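Local coordinates for protein mandalate racemase/muconate lactonizing enzyme (Unidentified, PDB 4E4U) that is a putative mandelate racemase/muconate lactonizing enzyme of unproven reaction, which probably abstracts a substrate proton alpha to a carboxylate, as its enolase-superfamily relatives do, at residues P16-M21 with G138-D143; P52-V57 with M91-G96; P229-E234 with N329-E334; L279-A284 with I321-C326; Q333-T338 with G356-S361. All coordinates share one frame; numbering follows the deposited sequence. Where two conformers were deposited one is given.

Contact 1 is a surface contact between two loops, while contacts 2 to 5 are buried. Contact 2 pairs two helices of the N-terminal domain, and contacts 3, 4 and 5 belong to the barrel. Contacts 3 and 5 share Q333 and E334: contact 3 packs L331 and I332, just before strand 333-335, in the barrel interior, while contact 5 uses Q333 and S335 on the strand's outer face. Contact 4 places helix 314-325 against a barrel loop; its I321 touches I358 of contact 5, and its A284 backbone meets S95 of contact 2. V18 of contact 1 packs on I336 of contact 5. Apolar packing dominates throughout; contact 3 adds a water between two carboxylates.

Contact 1: P16-M21 with G138-D143; sequences PHVGGM and GEYDYD
P16, which follows a cis peptide bond, sets its ring against the phenol of Y140, the closest approach being 3.6 Å from P16 CG to Y140 CE2. P16 CB also lies 3.9 Å from Y140 CE2, so one side of the pyrrolidine follows the CE2 corner of the phenol at an oblique angle. H17 turns elsewhere: its imidazole carries M21 CE 3.5 Å above the ring plane, over the ring centre, and its carbonyl O accepts from G20 N at 3.0 Å. That bond closes a type II beta turn from H17 to G20. V18 occupies the second position of this turn, and its CG2 stands 3.8 Å from Y140 OH. With V18 CG1 anti to the backbone N (chi1 -161°), CG2 is left for the tyrosine and CG1 packs on I336. G19 takes the third position of the turn with a positive phi of 94°. On the other segment, D141 OD1 receives D143 N at 2.8 Å, an Asx turn that shapes the chain just after Y140. The ring of Y140 also meets that of Y132, one of the residues lining the pocket of the bound dimercaptobutanediol. Segment 16-21 connects antiparallel strands 3-12 and 22-30 of the N-terminal domain, and segment 138-143 lies between barrel strand 125-130 and helix 145-158; the contact thus joins the two domains at the surface, consistent with the capping role of such N-terminal loops in the enolase superfamily.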
# COMPACT_ATOMS: atom_id res chain seq x y z
N PRO A 16 46.60 -2.70 22.37
CA PRO A 16 45.24 -2.96 22.85
C PRO A 16 44.23 -3.33 21.76
O PRO A 16 43.03 -3.09 21.96
CB PRO A 16 44.86 -1.61 23.48
CG PRO A 16 45.58 -0.61 22.65
CD PRO A 16 46.87 -1.26 22.20
N HIS A 17 44.69 -3.91 20.66
CA HIS A 17 43.81 -4.47 19.63
C HIS A 17 42.92 -3.44 18.92
O HIS A 17 41.72 -3.67 18.73
CB HIS A 17 42.97 -5.63 20.20
CG HIS A 17 43.75 -6.57 21.07
ND1 HIS A 17 44.78 -7.35 20.59
CD2 HIS A 17 43.64 -6.86 22.39
CE1 HIS A 17 45.28 -8.08 21.57
NE2 HIS A 17 44.61 -7.80 22.67
N VAL A 18 43.50 -2.32 18.53
CA VAL A 18 42.74 -1.32 17.78
C VAL A 18 42.48 -1.83 16.37
O VAL A 18 43.41 -2.10 15.61
CB VAL A 18 43.42 0.06 17.75
CG1 VAL A 18 42.40 1.13 17.39
CG2 VAL A 18 44.06 0.38 19.09
N GLY A 19 41.21 -1.98 16.02
CA GLY A 19 40.85 -2.59 14.76
C GLY A 19 40.58 -4.08 14.90
O GLY A 19 40.43 -4.79 13.91
N GLY A 20 40.53 -4.56 16.14
CA GLY A 20 40.13 -5.93 16.40
C GLY A 20 41.25 -6.88 16.77
O GLY A 20 42.40 -6.46 16.92
N MET A 21 40.93 -8.16 16.92
CA MET A 21 41.90 -9.14 17.38
C MET A 21 42.86 -9.65 16.30
O MET A 21 44.02 -9.95 16.59
CB MET A 21 41.18 -10.33 18.02
CG MET A 21 40.28 -9.97 19.19
SD MET A 21 41.16 -9.05 20.47
CE MET A 21 42.43 -10.22 20.94
N GLY A 138 45.60 4.27 31.57
CA GLY A 138 46.01 4.05 30.19
C GLY A 138 45.09 3.11 29.42
O GLY A 138 45.40 2.73 28.29
N GLU A 139 43.97 2.74 30.04
CA GLU A 139 42.98 1.88 29.41
C GLU A 139 41.96 2.72 28.66
O GLU A 139 41.62 3.82 29.11
CB GLU A 139 42.25 1.06 30.47
CG GLU A 139 43.16 0.33 31.44
CD GLU A 139 42.46 -0.03 32.73
OE1 GLU A 139 41.31 0.41 32.93
OE2 GLU A 139 43.06 -0.75 33.56
N TYR A 140 41.47 2.22 27.54
CA TYR A 140 40.40 2.92 26.84
C TYR A 140 39.15 2.93 27.72
O TYR A 140 38.78 1.91 28.30
CB TYR A 140 40.12 2.28 25.47
CG TYR A 140 41.24 2.50 24.47
CD1 TYR A 140 41.79 3.76 24.28
CD2 TYR A 140 41.75 1.45 23.72
CE1 TYR A 140 42.81 3.97 23.38
CE2 TYR A 140 42.78 1.65 22.82
CZ TYR A 140 43.30 2.91 22.65
OH TYR A 140 44.33 3.12 21.76
N ASP A 141 38.53 4.10 27.84
CA ASP A 141 37.38 4.30 28.73
C ASP A 141 36.23 4.83 27.90
O ASP A 141 36.28 5.95 27.38
CB ASP A 141 37.73 5.30 29.85
CG ASP A 141 36.61 5.46 30.88
OD1 ASP A 141 35.42 5.46 30.51
OD2 ASP A 141 36.93 5.61 32.08
N TYR A 142 35.18 4.02 27.79
CA TYR A 142 34.01 4.36 26.97
C TYR A 142 32.81 4.77 27.83
O TYR A 142 31.69 4.87 27.34
CB TYR A 142 33.65 3.19 26.06
CG TYR A 142 34.80 2.79 25.16
CD1 TYR A 142 35.20 3.62 24.12
CD2 TYR A 142 35.50 1.61 25.36
CE1 TYR A 142 36.26 3.28 23.30
CE2 TYR A 142 36.56 1.26 24.54
CZ TYR A 142 36.94 2.10 23.51
OH TYR A 142 37.99 1.76 22.69
N ASP A 143 33.06 5.02 29.11
CA ASP A 143 32.00 5.30 30.06
C ASP A 143 31.93 6.78 30.47
O ASP A 143 30.87 7.28 30.87
CB ASP A 143 32.17 4.40 31.29
CG ASP A 143 31.24 4.77 32.42
OD1 ASP A 143 30.02 4.50 32.31
OD2 ASP A 143 31.72 5.32 33.43

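Contact 2: P52-V57 with M91-G96; sequences PIIDDV and MGVVSG
I53, I54 and V57 meet V93 in a buried helix-helix contact of the N-terminal capping domain, the enolase-type domain that accompanies the barrel. Helices 47-61 and 88-109 supply the segments, whose axes approach to 10.2 Å at a crossing angle of -65°. This steep crossing confines the touch to a few side chains, and V93 alone represents the second helix. Its two methyls share the partners. V93 CG1, anti to the backbone N (chi1 175°), meets V57 head on: V57 CB is 3.8 Å away and both V57 methyls are about as close. V93 CG2 turns instead to I53, with 3.9 Å to I53 CG2, while I54 CG1 passes at an angle and bridges the fork, 4.2 Å from each of V93 CG1 and V93 CG2. The valine fork thus sits among residues from successive turns of the partner helix, and the grip is entirely apolar. Around it, I54 also packs on L6 and T8 of strand 3-12, and F45 of the second subunit covers I53 and V57, so the pair lies beside a subunit interface. The far side of helix 88-109 is polar at one point. There M91 O accepts twice, from S95 N at 3.0 Å and from S95 OG at 2.6 Å, the two donors reaching it from opposite faces of the carbonyl plane, while S95 OG is also hydrogen-bonded to G287 N.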
# COMPACT_ATOMS: atom_id res chain seq x y z
N PRO A 52 41.12 -23.17 6.51
CA PRO A 52 40.66 -24.17 5.53
C PRO A 52 39.44 -23.72 4.71
O PRO A 52 39.28 -24.17 3.58
CB PRO A 52 40.32 -25.39 6.39
CG PRO A 52 40.15 -24.87 7.77
CD PRO A 52 41.09 -23.71 7.88
N ILE A 53 38.61 -22.84 5.25
CA ILE A 53 37.51 -22.29 4.46
C ILE A 53 38.06 -21.56 3.23
O ILE A 53 37.60 -21.76 2.10
CB ILE A 53 36.66 -21.31 5.28
CG1 ILE A 53 35.81 -22.07 6.31
CG2 ILE A 53 35.76 -20.49 4.38
CD1 ILE A 53 35.10 -21.16 7.28
N ILE A 54 39.06 -20.71 3.46
CA ILE A 54 39.63 -19.91 2.38
C ILE A 54 40.26 -20.81 1.32
O ILE A 54 40.07 -20.59 0.12
CB ILE A 54 40.64 -18.89 2.92
CG1 ILE A 54 39.92 -17.85 3.79
CG2 ILE A 54 41.38 -18.21 1.79
CD1 ILE A 54 40.85 -17.11 4.73
N ASP A 55 40.99 -21.83 1.76
CA ASP A 55 41.57 -22.79 0.82
C ASP A 55 40.48 -23.43 -0.04
O ASP A 55 40.63 -23.59 -1.25
CB ASP A 55 42.34 -23.89 1.57
CG ASP A 55 43.71 -23.45 2.03
OD1 ASP A 55 44.20 -22.40 1.58
OD2 ASP A 55 44.31 -24.19 2.84
N ASP A 56 39.37 -23.80 0.60
CA ASP A 56 38.28 -24.47 -0.10
C ASP A 56 37.66 -23.58 -1.18
O ASP A 56 37.47 -24.01 -2.32
CB ASP A 56 37.22 -24.91 0.90
CG ASP A 56 36.17 -25.81 0.27
OD1 ASP A 56 36.48 -27.00 0.04
OD2 ASP A 56 35.05 -25.33 0.02
N VAL A 57 37.36 -22.33 -0.82
CA VAL A 57 36.75 -21.40 -1.76
C VAL A 57 37.70 -21.14 -2.93
O VAL A 57 37.30 -21.13 -4.09
CB VAL A 57 36.39 -20.08 -1.07
CG1 VAL A 57 35.81 -19.08 -2.08
CG2 VAL A 57 35.39 -20.33 0.07
N MET A 91 30.69 -14.74 1.61
CA MET A 91 30.78 -13.41 1.04
C MET A 91 32.01 -12.65 1.54
O MET A 91 32.66 -11.94 0.77
CB MET A 91 29.50 -12.63 1.28
CG MET A 91 28.31 -13.16 0.47
SD MET A 91 28.51 -13.03 -1.32
CE MET A 91 29.14 -14.65 -1.77
N GLY A 92 32.35 -12.80 2.82
CA GLY A 92 33.60 -12.24 3.32
C GLY A 92 34.81 -12.79 2.59
O GLY A 92 35.70 -12.05 2.17
N VAL A 93 34.84 -14.11 2.43
CA VAL A 93 35.97 -14.75 1.74
C VAL A 93 36.09 -14.28 0.30
O VAL A 93 37.18 -13.89 -0.14
CB VAL A 93 35.87 -16.28 1.79
CG1 VAL A 93 36.98 -16.92 0.97
CG2 VAL A 93 35.92 -16.76 3.23
N VAL A 94 34.99 -14.29 -0.44
CA VAL A 94 35.07 -13.86 -1.83
C VAL A 94 35.42 -12.38 -1.94
O VAL A 94 36.05 -11.98 -2.92
CB VAL A 94 33.83 -14.24 -2.66
CG1 VAL A 94 32.69 -13.25 -2.45
CG2 VAL A 94 34.20 -14.33 -4.14
N SER A 95 35.04 -11.57 -0.96
CA SER A 95 35.39 -10.15 -0.98
C SER A 95 36.91 -9.99 -1.01
O SER A 95 37.44 -9.17 -1.76
CB SER A 95 34.86 -9.43 0.26
OG SER A 95 33.45 -9.46 0.32
N GLY A 96 37.60 -10.76 -0.18
CA GLY A 96 39.05 -10.69 -0.11
C GLY A 96 39.68 -11.17 -1.40
O GLY A 96 40.61 -10.55 -1.92

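Contact 3: P229-E234 with N329-E334; sequences PLWFEE and NFLIQE
The six-membered edge of W231 fits against L331 and I332 inside the (beta/alpha)-barrel domain of the enolase superfamily. Going by the order of the strands around the barrel, 231-233 and 333-335 face each other across its interior, and their backbones are far apart: the nearest CA atoms, of L230 and L331, are separated by 10.5 Å. The indole is the main bump. Its chi1 of 72° tucks CG between backbone N and carbonyl carbon, and the benzo ring projects across the interior toward L331 and I332, in the loop that leads into strand 333-335. I332 CG2 abuts the rim near the ring plane, 3.7 Å from both W231 CZ3 and W231 CH2. L331 CD2 lies in that plane too, 3.9 Å from W231 CZ3, and so occupies the notch between the indole rim and L230, whose CD1 it approaches more loosely at 4.4 Å. The edge-to-face ring of Y128 adds to the indole's packing. Beside this apolar plug, E233 is salt-bridged to K164, and a water bonded to E233 OE2 reaches E334 OE1 only weakly. W231 NE1 donates to the anti lone pair of E233 OE1 at 2.9 Å, with the oxygen 30° out of the indole plane.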
# COMPACT_ATOMS: atom_id res chain seq x y z
N PRO A 229 22.67 14.83 15.54
CA PRO A 229 23.72 13.93 15.04
C PRO A 229 23.57 13.71 13.53
O PRO A 229 22.44 13.69 13.00
CB PRO A 229 23.47 12.61 15.78
CG PRO A 229 22.39 12.87 16.77
CD PRO A 229 21.70 14.14 16.40
N LEU A 230 24.70 13.51 12.87
CA LEU A 230 24.69 13.18 11.45
C LEU A 230 24.06 11.81 11.20
O LEU A 230 23.40 11.60 10.19
CB LEU A 230 26.12 13.26 10.89
CG LEU A 230 26.40 12.69 9.49
CD1 LEU A 230 25.47 13.23 8.42
CD2 LEU A 230 27.84 12.95 9.10
N TRP A 231 24.26 10.86 12.11
CA TRP A 231 23.53 9.61 12.00
C TRP A 231 23.34 8.87 13.31
O TRP A 231 24.03 9.15 14.30
CB TRP A 231 24.15 8.68 10.95
CG TRP A 231 25.46 8.01 11.27
CD1 TRP A 231 25.75 7.18 12.32
CD2 TRP A 231 26.64 8.03 10.46
NE1 TRP A 231 27.05 6.72 12.23
CE2 TRP A 231 27.61 7.22 11.08
CE3 TRP A 231 26.97 8.66 9.25
CZ2 TRP A 231 28.89 7.03 10.55
CZ3 TRP A 231 28.23 8.47 8.72
CH2 TRP A 231 29.18 7.67 9.37
N PHE A 232 22.40 7.94 13.26
CA PHE A 232 22.09 7.00 14.33
C PHE A 232 22.37 5.64 13.69
O PHE A 232 21.65 5.22 12.77
CB PHE A 232 20.62 7.19 14.70
CG PHE A 232 20.11 6.33 15.84
CD1 PHE A 232 20.94 5.56 16.64
CD2 PHE A 232 18.74 6.30 16.09
CE1 PHE A 232 20.40 4.80 17.69
CE2 PHE A 232 18.22 5.55 17.12
CZ PHE A 232 19.05 4.79 17.92
N GLU A 233 23.45 4.99 14.13
CA GLU A 233 23.98 3.79 13.49
C GLU A 233 23.32 2.52 14.03
O GLU A 233 23.11 2.42 15.24
CB GLU A 233 25.48 3.72 13.76
CG GLU A 233 26.22 2.57 13.11
CD GLU A 233 27.71 2.86 12.94
OE1 GLU A 233 28.09 4.04 12.81
OE2 GLU A 233 28.50 1.90 12.91
N GLU A 234 23.03 1.56 13.16
CA GLU A 234 22.52 0.25 13.58
C GLU A 234 21.60 0.31 14.79
O GLU A 234 21.92 -0.23 15.86
CB GLU A 234 23.69 -0.70 13.89
CG GLU A 234 24.52 -1.12 12.70
CD GLU A 234 25.13 -2.49 12.93
OE1 GLU A 234 25.86 -2.66 13.92
OE2 GLU A 234 24.84 -3.42 12.14
N ASN A 329 28.14 9.56 -4.66
CA ASN A 329 27.31 9.72 -3.48
C ASN A 329 28.03 9.28 -2.21
O ASN A 329 27.46 8.65 -1.32
CB ASN A 329 25.98 8.97 -3.64
CG ASN A 329 26.16 7.49 -3.98
OD1 ASN A 329 27.11 7.10 -4.66
ND2 ASN A 329 25.21 6.66 -3.53
N PHE A 330 29.30 9.63 -2.14
CA PHE A 330 30.14 9.34 -0.98
C PHE A 330 29.94 10.38 0.10
O PHE A 330 30.02 11.58 -0.16
CB PHE A 330 31.61 9.32 -1.43
CG PHE A 330 32.59 9.31 -0.29
CD1 PHE A 330 32.80 8.17 0.47
CD2 PHE A 330 33.32 10.45 0.02
CE1 PHE A 330 33.73 8.16 1.52
CE2 PHE A 330 34.24 10.45 1.05
CZ PHE A 330 34.44 9.31 1.80
N LEU A 331 29.72 9.93 1.33
CA LEU A 331 29.58 10.83 2.49
C LEU A 331 30.87 10.98 3.28
O LEU A 331 31.39 12.08 3.44
CB LEU A 331 28.47 10.34 3.42
CG LEU A 331 28.27 11.06 4.76
CD1 LEU A 331 27.98 12.54 4.55
CD2 LEU A 331 27.16 10.41 5.57
N ILE A 332 31.40 9.86 3.77
CA ILE A 332 32.55 9.90 4.67
C ILE A 332 33.12 8.49 4.80
O ILE A 332 32.40 7.51 4.61
CB ILE A 332 32.10 10.45 6.06
CG1 ILE A 332 33.29 10.95 6.90
CG2 ILE A 332 31.23 9.44 6.81
CD1 ILE A 332 32.83 11.78 8.09
N GLN A 333 34.40 8.40 5.13
CA GLN A 333 35.08 7.11 5.26
C GLN A 333 35.54 6.90 6.69
O GLN A 333 36.24 7.74 7.25
CB GLN A 333 36.27 7.03 4.31
CG GLN A 333 37.19 5.82 4.55
CD GLN A 333 36.54 4.49 4.23
OE1 GLN A 333 36.02 4.29 3.13
NE2 GLN A 333 36.56 3.57 5.19
N GLU A 334 35.16 5.77 7.27
CA GLU A 334 35.61 5.44 8.61
C GLU A 334 37.12 5.25 8.61
O GLU A 334 37.66 4.52 7.77
CB GLU A 334 34.93 4.18 9.13
CG GLU A 334 35.29 3.87 10.59
CD GLU A 334 34.30 2.94 11.26
OE1 GLU A 334 33.59 2.20 10.55
OE2 GLU A 334 34.23 2.95 12.52
O HOH W 1 30.29 1.97 10.23

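Contact 4: L279-A284 with I321-C326; sequences LQLNVA and IQLATC
L281, V283 and L323 meet through branched aliphatic groups alone; the flat group beside them is the amide of N282, set between the two contacting residues of its own segment. N282 OD1 accepts from A284 N at 2.8 Å, with the donor in the carbonyl plane and an N-H...O angle of 148°. This is an Asx turn, and it bends the chain about V283. At the other edge of the amide, N282 ND2 is bonded to H309 ND1 and N312 OD1, so both ends of the plane are held and its rotation is fixed. L281 faces helix 314-325. Its CD1 meets L323 CD2 tip to tip at 3.9 Å, the leucine of the helix reaching out with CG anti to the backbone N (chi1 175°). L323 CD2 serves the second partner as well: V283 CG1 comes to 4.0 Å from it, the two side chains sliding past each other in opposite directions, although V283 was deposited in two conformers and this part of the packing is less certain. In the barrel, segment 279-284 leaves strand 278-279 on the way to helix 289-301, while helix 314-325 precedes strand 333-335. The contact therefore packs a strand-to-helix loop on a later barrel helix. I295 and A292 of helix 289-301 wall it in, touching L281 and L323 respectively. One turn of helix around L323 is reinforced at I321 O, which accepts T325 N at 3.0 Å and T325 OG1 at 2.8 Å from opposite faces of its carbonyl plane.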
# COMPACT_ATOMS: atom_id res chain seq x y z
N LEU A 279 24.60 4.10 3.85
CA LEU A 279 24.97 2.69 3.80
C LEU A 279 26.41 2.47 4.19
O LEU A 279 27.33 2.98 3.53
CB LEU A 279 24.74 2.13 2.40
CG LEU A 279 23.34 2.27 1.82
CD1 LEU A 279 23.22 1.47 0.53
CD2 LEU A 279 22.30 1.83 2.82
N GLN A 280 26.60 1.69 5.25
CA GLN A 280 27.91 1.44 5.82
C GLN A 280 28.44 0.07 5.41
O GLN A 280 28.84 -0.74 6.25
CB GLN A 280 27.84 1.58 7.33
CG GLN A 280 27.35 2.96 7.75
CD GLN A 280 27.14 3.07 9.23
OE1 GLN A 280 26.42 2.27 9.83
NE2 GLN A 280 27.76 4.08 9.84
N LEU A 281 28.47 -0.17 4.11
CA LEU A 281 29.05 -1.40 3.60
C LEU A 281 30.51 -1.51 4.01
O LEU A 281 31.24 -0.51 4.11
CB LEU A 281 28.91 -1.42 2.07
CG LEU A 281 29.64 -0.33 1.27
CD1 LEU A 281 31.07 -0.72 0.91
CD2 LEU A 281 28.87 0.02 0.01
N ASN A 282 30.95 -2.74 4.26
CA ASN A 282 32.37 -3.03 4.39
C ASN A 282 32.77 -3.81 3.14
O ASN A 282 32.20 -4.88 2.86
CB ASN A 282 32.65 -3.83 5.67
CG ASN A 282 34.14 -4.02 5.91
OD1 ASN A 282 34.87 -4.48 5.02
ND2 ASN A 282 34.59 -3.69 7.11
N VAL A 283 33.72 -3.27 2.39
CA VAL A 283 34.10 -3.86 1.10
C VAL A 283 34.66 -5.27 1.25
O VAL A 283 34.66 -6.03 0.28
CB VAL A 283 35.10 -2.99 0.30
CG1 VAL A 283 34.48 -1.65 -0.05
CG2 VAL A 283 36.40 -2.78 1.08
N ALA A 284 35.14 -5.59 2.44
CA ALA A 284 35.69 -6.92 2.74
C ALA A 284 34.62 -7.92 3.21
O ALA A 284 34.94 -9.07 3.53
CB ALA A 284 36.83 -6.81 3.75
N ILE A 321 38.96 2.83 0.17
CA ILE A 321 39.39 4.10 -0.38
C ILE A 321 39.26 4.10 -1.90
O ILE A 321 38.84 5.10 -2.49
CB ILE A 321 40.84 4.39 0.07
CG1 ILE A 321 40.84 4.74 1.56
CG2 ILE A 321 41.47 5.49 -0.78
CD1 ILE A 321 42.18 4.53 2.25
N GLN A 322 39.59 2.98 -2.54
CA GLN A 322 39.42 2.88 -3.99
C GLN A 322 37.96 3.09 -4.40
O GLN A 322 37.66 3.84 -5.33
CB GLN A 322 39.92 1.53 -4.51
CG GLN A 322 41.42 1.33 -4.35
CD GLN A 322 42.23 2.21 -5.26
OE1 GLN A 322 41.97 2.30 -6.46
NE2 GLN A 322 43.24 2.87 -4.71
N LEU A 323 37.04 2.43 -3.69
CA LEU A 323 35.62 2.62 -3.98
C LEU A 323 35.21 4.07 -3.74
O LEU A 323 34.58 4.69 -4.60
CB LEU A 323 34.77 1.70 -3.09
CG LEU A 323 33.26 1.91 -3.22
CD1 LEU A 323 32.77 1.44 -4.58
CD2 LEU A 323 32.51 1.22 -2.09
N ALA A 324 35.58 4.62 -2.59
CA ALA A 324 35.13 5.96 -2.22
C ALA A 324 35.56 7.00 -3.25
O ALA A 324 34.80 7.91 -3.58
CB ALA A 324 35.65 6.32 -0.85
N THR A 325 36.78 6.86 -3.75
CA THR A 325 37.38 7.84 -4.65
C THR A 325 36.58 8.02 -5.93
O THR A 325 36.55 9.11 -6.50
CB THR A 325 38.86 7.47 -4.93
OG1 THR A 325 39.57 7.48 -3.69
CG2 THR A 325 39.52 8.46 -5.88
N CYS A 326 35.91 6.96 -6.37
CA CYS A 326 35.13 6.99 -7.61
C CYS A 326 33.62 6.94 -7.40
O CYS A 326 32.87 6.62 -8.33
CB CYS A 326 35.57 5.86 -8.57
SG CYS A 326 35.31 4.17 -8.00

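Contact 5: Q333-T338 with G356-S361; sequences QESIMT and GYIIPS
I358 points its CD1 methyl at the flank of Q333, crossing that side chain at a slant, with I358 CD1 3.5 Å from Q333 CG and 4.1 Å from Q333 CB. The isoleucine is extended: CG1 is anti to its own carbonyl carbon (chi1 -64°), and a chi2 of 163° carries CD1 straight outward. Q333 starts toward it and then bends at chi2 (67°), so its aliphatic part gives the methyl a surface while the amide swings off to other partners, OE1 to S320 OG and NE2 to the carbonyl of E334. S335 stands two residues along on the same face of its strand. Its OG is placed 3.3 Å from I358 CD1, but the serine was deposited in two conformers, so that close approach is doubtful. The strands carrying these residues are not direct neighbours: strand 125-130 runs between them, pairing parallel with 333-335 and antiparallel with 357-359, and Q333 CA and I358 CA are 8.2 Å apart. The side chains thus reach across one intervening barrel strand, whose S127 touches both S335 and I358. They do so on the outer face of the barrel, where I321 of helix 314-325 and W353 of strand 352-354 also pack on I358.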
# COMPACT_ATOMS: atom_id res chain seq x y z
N GLN A 333 34.40 8.40 5.13
CA GLN A 333 35.08 7.11 5.26
C GLN A 333 35.54 6.90 6.69
O GLN A 333 36.24 7.74 7.25
CB GLN A 333 36.27 7.03 4.31
CG GLN A 333 37.19 5.82 4.55
CD GLN A 333 36.54 4.49 4.23
OE1 GLN A 333 36.02 4.29 3.13
NE2 GLN A 333 36.56 3.57 5.19
N GLU A 334 35.16 5.77 7.27
CA GLU A 334 35.61 5.44 8.61
C GLU A 334 37.12 5.25 8.61
O GLU A 334 37.66 4.52 7.77
CB GLU A 334 34.93 4.18 9.13
CG GLU A 334 35.29 3.87 10.59
CD GLU A 334 34.30 2.94 11.26
OE1 GLU A 334 33.59 2.20 10.55
OE2 GLU A 334 34.23 2.95 12.52
N SER A 335 37.78 5.91 9.55
CA SER A 335 39.21 5.74 9.74
C SER A 335 39.48 5.26 11.15
O SER A 335 38.74 5.58 12.08
CB SER A 335 39.93 7.06 9.49
OG SER A 335 39.73 7.45 8.15
N ILE A 336 40.53 4.46 11.30
CA ILE A 336 40.93 4.01 12.62
C ILE A 336 42.00 4.98 13.09
O ILE A 336 43.16 4.88 12.70
CB ILE A 336 41.38 2.55 12.62
CG1 ILE A 336 40.21 1.66 12.18
CG2 ILE A 336 41.86 2.14 14.00
CD1 ILE A 336 40.52 0.19 12.03
N MET A 337 41.57 5.96 13.89
CA MET A 337 42.39 7.11 14.24
C MET A 337 42.95 7.72 12.96
O MET A 337 42.17 8.00 12.04
CB MET A 337 43.44 6.74 15.28
CG MET A 337 42.77 6.31 16.58
SD MET A 337 43.84 6.02 17.97
CE MET A 337 44.70 4.60 17.38
N THR A 338 44.26 7.93 12.86
CA THR A 338 44.83 8.51 11.64
C THR A 338 45.69 7.53 10.85
O THR A 338 46.60 7.94 10.13
CB THR A 338 45.62 9.80 11.94
OG1 THR A 338 46.72 9.51 12.80
CG2 THR A 338 44.72 10.83 12.61
N GLY A 356 42.06 15.78 8.51
CA GLY A 356 40.69 15.28 8.45
C GLY A 356 40.35 14.44 7.24
O GLY A 356 39.26 13.89 7.17
N TYR A 357 41.28 14.34 6.29
CA TYR A 357 41.00 13.64 5.04
C TYR A 357 41.99 12.53 4.74
O TYR A 357 43.16 12.63 5.07
CB TYR A 357 41.02 14.61 3.86
CG TYR A 357 40.11 15.80 4.00
CD1 TYR A 357 40.56 16.96 4.62
CD2 TYR A 357 38.81 15.78 3.50
CE1 TYR A 357 39.75 18.06 4.75
CE2 TYR A 357 37.98 16.89 3.63
CZ TYR A 357 38.47 18.03 4.26
OH TYR A 357 37.68 19.15 4.40
N ILE A 358 41.49 11.49 4.09
CA ILE A 358 42.36 10.48 3.51
C ILE A 358 42.76 10.92 2.11
O ILE A 358 41.91 11.38 1.34
CB ILE A 358 41.64 9.12 3.44
CG1 ILE A 358 41.33 8.63 4.85
CG2 ILE A 358 42.48 8.11 2.67
CD1 ILE A 358 40.27 7.54 4.90
N ILE A 359 44.05 10.79 1.79
CA ILE A 359 44.54 11.13 0.46
C ILE A 359 44.77 9.84 -0.31
O ILE A 359 45.69 9.09 0.00
CB ILE A 359 45.88 11.89 0.55
CG1 ILE A 359 45.77 13.05 1.54
CG2 ILE A 359 46.33 12.33 -0.84
CD1 ILE A 359 44.69 14.05 1.20
N PRO A 360 43.93 9.56 -1.33
CA PRO A 360 44.06 8.29 -2.05
C PRO A 360 45.40 8.12 -2.75
O PRO A 360 45.98 9.08 -3.26
CB PRO A 360 42.95 8.37 -3.11
CG PRO A 360 41.94 9.32 -2.52
CD PRO A 360 42.77 10.34 -1.78
N SER A 361 45.89 6.88 -2.77
CA SER A 361 47.11 6.55 -3.50
C SER A 361 46.94 6.79 -5.00
O SER A 361 45.84 6.69 -5.54
CB SER A 361 47.46 5.08 -3.26
OG SER A 361 48.57 4.68 -4.03